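Local coordinates for protein diacylglycerol O-acyltransferase (Marinobacter hydrocarbonoclasticus, PDB 6CHJ) that joins acyl groups from acyl-CoA to fatty alcohols to make wax esters and probably also acylates diacylglycerol to triacylglycerol, at residues V53-P56 and F57-R60; L12-K16 and R17-M21; M151-N155 and P156-G160. One frame throughout, in Å; residues are numbered along the deposited sequence.

How the interactions relate
From the N terminus, interaction 2 comes first: residues 12-21 turn out of helix 6-13 and lead into strand 22-30, an inner strand of a mixed sheet. Interaction 1 follows, two overlapping turns at residues 53-60 that carry the chain from helix 39-49 into the hairpin of strands 59-64 and 67-72. Interaction 3, at 151-160, lies in the loop after helix 141-150, beside strand 389-390, to which Ser153 is bonded through its backbone. Each closes its own short turn, and they run in series without nesting or crossing. None touches another: the centre of interaction 1 lies about 22 Å from that of interaction 2 and about 23 Å from that of interaction 3.

Interaction 1 (V53-P56 and F57-R60); sequences VTAP and FNQR
A type VIa turn, built on the cis peptide bond before Pro56, brings Phe57 back onto Thr54. Its closing bond runs from Phe57 N to Thr54 O at 3.2 Å. The same carbonyl oxygen also sits at the edge of the Phe57 ring, in plane with it, 3.4 Å from CD2. Pro56 and Phe57 lie side by side and point the same way, and Pro56 CD meets Phe57 CD2 at 3.6 Å. CG1 of Val53 reaches Phe57 CB, also 3.6 Å away, and the neighbouring Phe57 carbonyl; with chi1 at 172° this methyl swings beside its own carbonyl carbon, on the side where it meets Phe57.

A second turn, type I from Pro56 to Gln59, overlaps the first, and the two together swing the chain from the end of the loop after helix 39-49 into the hairpin of strands 59-64 and 67-72. Gln59 N closes it on Pro56 O at 3.2 Å. Asn58 is folded back over the first turn, its OD1 resting 3.3 Å from Ala55 CA. That oxygen accepts a bond from Gln59 NE2 at 3.2 Å, the donor lying above the plane of the asparagine carbonyl; the Gln59 chain bends at chi2 (-64°) to bring its amide round. Trp115 meets the Phe57 ring edge-to-face and its NE1 hydrogen-bonds to Phe57 O, while Met147 of helix 141-150 packs on both Pro56 and Phe57.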
# COMPACT_ATOMS: atom_id res chain seq x y z
N VAL B 53 16.02 -3.61 17.63
CA VAL B 53 14.94 -4.45 17.14
C VAL B 53 15.31 -5.90 17.43
O VAL B 53 16.40 -6.34 17.06
CB VAL B 53 14.70 -4.26 15.62
CG1 VAL B 53 13.70 -5.29 15.10
CG2 VAL B 53 14.25 -2.84 15.30
N THR B 54 14.41 -6.64 18.07
CA THR B 54 14.65 -8.04 18.36
C THR B 54 13.58 -8.91 17.73
O THR B 54 12.45 -8.46 17.48
CB THR B 54 14.71 -8.33 19.87
OG1 THR B 54 15.19 -9.67 20.08
CG2 THR B 54 13.34 -8.17 20.51
N ALA B 55 13.95 -10.17 17.49
CA ALA B 55 13.15 -11.21 16.87
C ALA B 55 11.73 -11.19 17.40
O ALA B 55 11.53 -10.92 18.59
CB ALA B 55 13.80 -12.58 17.11
N PRO B 56 10.72 -11.45 16.55
CA PRO B 56 10.95 -11.83 15.15
C PRO B 56 11.03 -10.64 14.17
O PRO B 56 11.11 -10.85 12.95
CB PRO B 56 9.74 -12.72 14.85
CG PRO B 56 8.64 -12.13 15.71
CD PRO B 56 9.28 -11.45 16.89
N PHE B 57 11.05 -9.42 14.71
CA PHE B 57 10.94 -8.23 13.88
C PHE B 57 12.23 -7.90 13.12
O PHE B 57 12.23 -6.93 12.33
CB PHE B 57 10.54 -7.04 14.74
CG PHE B 57 9.25 -7.23 15.44
CD1 PHE B 57 8.07 -6.74 14.89
CD2 PHE B 57 9.20 -7.89 16.66
CE1 PHE B 57 6.87 -6.92 15.54
CE2 PHE B 57 8.00 -8.06 17.32
CZ PHE B 57 6.83 -7.57 16.76
N ASN B 58 13.31 -8.64 13.32
CA ASN B 58 14.54 -8.41 12.58
C ASN B 58 14.81 -9.54 11.61
O ASN B 58 15.90 -9.62 11.04
CB ASN B 58 15.74 -8.22 13.52
CG ASN B 58 16.11 -9.49 14.28
OD1 ASN B 58 15.30 -10.39 14.47
ND2 ASN B 58 17.36 -9.55 14.70
N GLN B 59 13.84 -10.42 11.43
CA GLN B 59 13.93 -11.52 10.48
C GLN B 59 13.48 -11.05 9.11
O GLN B 59 12.55 -10.25 8.99
CB GLN B 59 13.06 -12.69 10.96
CG GLN B 59 13.44 -13.20 12.34
CD GLN B 59 14.84 -13.79 12.35
OE1 GLN B 59 15.19 -14.62 11.50
NE2 GLN B 59 15.66 -13.35 13.31
N ARG B 60 14.12 -11.55 8.07
CA ARG B 60 13.66 -11.20 6.74
C ARG B 60 13.74 -12.42 5.85
O ARG B 60 14.51 -13.35 6.11
CB ARG B 60 14.46 -10.02 6.16
CG ARG B 60 15.70 -10.38 5.40
CD ARG B 60 16.27 -9.14 4.73
NE ARG B 60 17.14 -9.49 3.60
CZ ARG B 60 16.71 -9.93 2.42
NH1 ARG B 60 15.41 -10.08 2.18
NH2 ARG B 60 17.60 -10.22 1.47

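Interaction 2 (L12-K16 and R17-M21); sequences LWLEK and RQQPM
Two side chains, Glu15 and Gln19, reach across the bend that follows helix 6-13, each gripping the backbone of the other half. Glu15 OE2 takes the backbone N-H of Met21 at 2.7 Å, the donor lying 37° out of the carboxylate plane. Gln19 answers in the reverse sense: its NE2 gives a hydrogen to Leu14 O, also at 2.7 Å, approaching almost end-on to the carbonyl and with the acceptor close to the plane of the glutamine amide. Leu14 is the first residue to leave the helix, so the bond falls on a carbonyl at the point where helical geometry breaks.

Between the two grips Met21 makes the apolar part of the contact. It slides past Glu15, its CG 3.6 Å from Glu15 CB, and then bends at chi2 (-59°), which brings SD within 3.4 Å of Leu14 CD1, the two side chains crossing at about a right angle. At the tip of the bend a type I turn from Lys16 to Gln19 is closed by Gln19 N on Lys16 O at 3.2 Å. The Lys16 and Gln18 side chains run alongside each other there, Lys16 CD 3.4 Å from Gln18 NE2.

Further out, Gln19 OE1 accepts from the backbone N of Asp406. Glu15 OE1 meets both Arg110, in a salt bridge, and NE2 of His135, the first histidine of the HHxxxDG signature of this acyltransferase family. With OE2 held by Met21 and OE1 by these two partners, the carboxylate is fixed in rotation and links Met21, just before strand 22-30, to that signature.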
# COMPACT_ATOMS: atom_id res chain seq x y z
N LEU B 12 2.74 -17.32 2.39
CA LEU B 12 3.46 -16.68 1.30
C LEU B 12 2.86 -17.10 -0.02
O LEU B 12 2.67 -16.28 -0.93
CB LEU B 12 4.94 -17.05 1.36
CG LEU B 12 5.79 -16.34 2.42
CD1 LEU B 12 7.19 -16.90 2.40
CD2 LEU B 12 5.80 -14.86 2.13
N TRP B 13 2.50 -18.38 -0.13
CA TRP B 13 2.19 -18.96 -1.43
C TRP B 13 0.84 -18.46 -1.96
O TRP B 13 0.75 -18.00 -3.10
CB TRP B 13 2.21 -20.49 -1.30
CG TRP B 13 1.90 -21.21 -2.56
CD1 TRP B 13 2.72 -21.37 -3.66
CD2 TRP B 13 0.69 -21.88 -2.87
NE1 TRP B 13 2.08 -22.10 -4.63
CE2 TRP B 13 0.82 -22.43 -4.17
CE3 TRP B 13 -0.52 -22.07 -2.18
CZ2 TRP B 13 -0.20 -23.14 -4.79
CZ3 TRP B 13 -1.53 -22.79 -2.79
CH2 TRP B 13 -1.36 -23.31 -4.08
N LEU B 14 -0.21 -18.51 -1.14
CA LEU B 14 -1.51 -18.11 -1.66
C LEU B 14 -1.74 -16.60 -1.57
O LEU B 14 -2.85 -16.15 -1.82
CB LEU B 14 -2.64 -18.87 -0.95
CG LEU B 14 -2.75 -18.87 0.57
CD1 LEU B 14 -3.66 -17.76 0.95
CD2 LEU B 14 -3.36 -20.17 1.03
N GLU B 15 -0.70 -15.84 -1.24
CA GLU B 15 -0.80 -14.39 -1.30
C GLU B 15 -0.78 -13.92 -2.75
O GLU B 15 -0.03 -14.46 -3.59
CB GLU B 15 0.35 -13.74 -0.51
CG GLU B 15 0.43 -12.23 -0.64
CD GLU B 15 1.14 -11.57 0.53
OE1 GLU B 15 2.36 -11.78 0.66
OE2 GLU B 15 0.49 -10.84 1.32
N LYS B 16 -1.61 -12.91 -3.03
CA LYS B 16 -1.76 -12.29 -4.34
C LYS B 16 -2.23 -10.87 -4.07
O LYS B 16 -2.50 -10.50 -2.93
CB LYS B 16 -2.76 -13.06 -5.23
CG LYS B 16 -2.39 -14.53 -5.54
CD LYS B 16 -3.61 -15.43 -5.82
CE LYS B 16 -3.23 -16.93 -5.73
NZ LYS B 16 -4.39 -17.83 -5.38
N ARG B 17 -2.33 -10.06 -5.14
CA ARG B 17 -2.67 -8.65 -4.93
C ARG B 17 -4.07 -8.48 -4.33
O ARG B 17 -4.31 -7.53 -3.58
CB ARG B 17 -2.55 -7.84 -6.24
CG ARG B 17 -3.02 -6.35 -6.14
CD ARG B 17 -2.31 -5.54 -5.01
NE ARG B 17 -2.96 -4.26 -4.69
CZ ARG B 17 -3.78 -4.06 -3.65
NH1 ARG B 17 -4.08 -5.05 -2.81
NH2 ARG B 17 -4.32 -2.86 -3.43
N GLN B 18 -4.99 -9.38 -4.63
CA GLN B 18 -6.34 -9.21 -4.12
C GLN B 18 -6.54 -9.78 -2.72
O GLN B 18 -7.54 -9.47 -2.06
CB GLN B 18 -7.35 -9.82 -5.11
CG GLN B 18 -7.39 -11.36 -5.16
CD GLN B 18 -6.23 -11.97 -5.96
OE1 GLN B 18 -5.38 -11.24 -6.53
NE2 GLN B 18 -6.21 -13.31 -6.05
N GLN B 19 -5.59 -10.58 -2.23
CA GLN B 19 -5.65 -11.14 -0.88
C GLN B 19 -4.27 -11.03 -0.23
O GLN B 19 -3.52 -12.01 -0.15
CB GLN B 19 -6.15 -12.59 -0.91
CG GLN B 19 -5.43 -13.53 -1.95
CD GLN B 19 -6.20 -14.82 -2.23
OE1 GLN B 19 -7.37 -14.79 -2.61
NE2 GLN B 19 -5.53 -15.94 -2.07
N PRO B 20 -3.89 -9.85 0.24
CA PRO B 20 -2.70 -9.80 1.09
C PRO B 20 -2.89 -10.75 2.27
O PRO B 20 -4.02 -11.02 2.72
CB PRO B 20 -2.63 -8.34 1.52
CG PRO B 20 -3.30 -7.61 0.41
CD PRO B 20 -4.41 -8.50 -0.04
N MET B 21 -1.78 -11.30 2.73
CA MET B 21 -1.77 -12.31 3.77
C MET B 21 -1.08 -11.79 5.02
O MET B 21 -0.31 -12.49 5.68
CB MET B 21 -1.14 -13.60 3.23
CG MET B 21 -1.98 -14.29 2.12
SD MET B 21 -3.68 -14.77 2.59
CE MET B 21 -3.34 -15.67 4.06

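Interaction 3 (M151-N155 and P156-G160)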
# COMPACT_ATOMS: atom_id res chain seq x y z
N MET B 151 3.10 -5.98 25.16
CA MET B 151 3.75 -4.69 25.05
C MET B 151 3.26 -3.68 26.08
O MET B 151 3.90 -2.64 26.26
CB MET B 151 3.53 -4.12 23.64
CG MET B 151 4.54 -3.06 23.22
SD MET B 151 3.89 -1.74 22.16
CE MET B 151 2.39 -1.25 23.01
N LEU B 152 2.15 -3.95 26.76
CA LEU B 152 1.56 -3.01 27.70
C LEU B 152 1.78 -3.48 29.13
O LEU B 152 2.28 -4.58 29.38
CB LEU B 152 0.07 -2.82 27.40
CG LEU B 152 -0.36 -2.34 26.02
CD1 LEU B 152 -1.75 -2.89 25.70
CD2 LEU B 152 -0.36 -0.83 25.92
N SER B 153 1.39 -2.63 30.08
CA SER B 153 1.50 -2.95 31.49
C SER B 153 0.22 -2.51 32.20
O SER B 153 -0.55 -1.69 31.68
CB SER B 153 2.72 -2.28 32.11
OG SER B 153 2.84 -2.58 33.49
N GLU B 154 0.01 -3.07 33.39
CA GLU B 154 -1.16 -2.71 34.19
C GLU B 154 -0.97 -1.42 34.98
O GLU B 154 -1.97 -0.80 35.35
CB GLU B 154 -1.51 -3.86 35.15
CG GLU B 154 -2.41 -4.92 34.52
CD GLU B 154 -2.61 -6.15 35.40
OE1 GLU B 154 -1.89 -7.16 35.20
OE2 GLU B 154 -3.49 -6.10 36.29
N ASN B 155 0.27 -0.99 35.23
CA ASN B 155 0.53 0.17 36.07
C ASN B 155 0.52 1.45 35.24
O ASN B 155 1.39 1.62 34.38
CB ASN B 155 1.87 0.03 36.79
CG ASN B 155 2.29 1.30 37.54
OD1 ASN B 155 1.45 2.03 38.07
ND2 ASN B 155 3.59 1.56 37.58
N PRO B 156 -0.40 2.39 35.50
CA PRO B 156 -0.39 3.66 34.75
C PRO B 156 0.68 4.64 35.20
O PRO B 156 0.92 5.64 34.50
CB PRO B 156 -1.79 4.22 35.05
CG PRO B 156 -2.04 3.77 36.46
CD PRO B 156 -1.40 2.39 36.57
N ASP B 157 1.30 4.42 36.36
CA ASP B 157 2.36 5.29 36.85
C ASP B 157 3.70 5.00 36.18
O ASP B 157 4.61 5.83 36.28
CB ASP B 157 2.49 5.14 38.38
CG ASP B 157 1.64 6.16 39.15
OD1 ASP B 157 1.56 7.32 38.70
OD2 ASP B 157 1.07 5.79 40.21
N GLU B 158 3.83 3.85 35.51
CA GLU B 158 5.10 3.43 34.93
C GLU B 158 5.35 4.10 33.58
O GLU B 158 4.41 4.34 32.81
CB GLU B 158 5.11 1.91 34.74
CG GLU B 158 6.33 1.40 34.01
CD GLU B 158 6.23 -0.06 33.67
OE1 GLU B 158 5.19 -0.66 34.00
OE2 GLU B 158 7.19 -0.60 33.08
N HIS B 159 6.62 4.41 33.29
CA HIS B 159 6.98 5.03 32.02
C HIS B 159 8.21 4.33 31.44
O HIS B 159 8.71 3.33 31.98
CB HIS B 159 7.19 6.54 32.21
CG HIS B 159 5.91 7.32 32.28
ND1 HIS B 159 4.91 7.05 33.20
CD2 HIS B 159 5.45 8.35 31.53
CE1 HIS B 159 3.90 7.88 33.02
NE2 HIS B 159 4.20 8.68 32.01
N GLY B 160 8.65 4.84 30.28
CA GLY B 160 9.79 4.26 29.57
C GLY B 160 9.59 2.84 29.08
O GLY B 160 10.53 2.03 29.15
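Asn155 lays its side-chain amide over the turn that follows it, with ND2 against Glu158 CB at 3.2 Å and OD1 turned to the backbone of Asp157. OD1 accepts the Asp157 N-H at 2.9 Å, from well above the carbonyl plane (67° out of it). With Pro156 between the two residues this is an Asx-Pro turn, and it sits at the head of a type I turn from Asn155 to Glu158. The amide gets there because CG stands anti to the backbone N (chi1 172°), which carries it forward along the chain.

The extended Glu158 side chain crosses that of Asn155 obliquely, the carboxylate plane 26° from the amide plane, and reaches back to Ser153. Ser153 OG donates to Glu158 OE1 at 3.1 Å, meeting that oxygen nearly along its C-O axis. The same hydroxyl takes a weak bond from Asn155 N, at 3.5 Å but almost straight.

This lies on the surface loop after helix 141-150. Ser153 is bonded through its backbone to Tyr389 of edge strand 389-390, and Glu154 turns away to a salt bridge with Arg386. As both donor and acceptor, the Ser153 hydroxyl joins the Glu158 carboxylate and, more weakly, the backbone N of Asn155, the first residue of the turn, whereas Asn155 OD1 closes the Asx-Pro turn, so both bonds across this bend use side-chain oxygens.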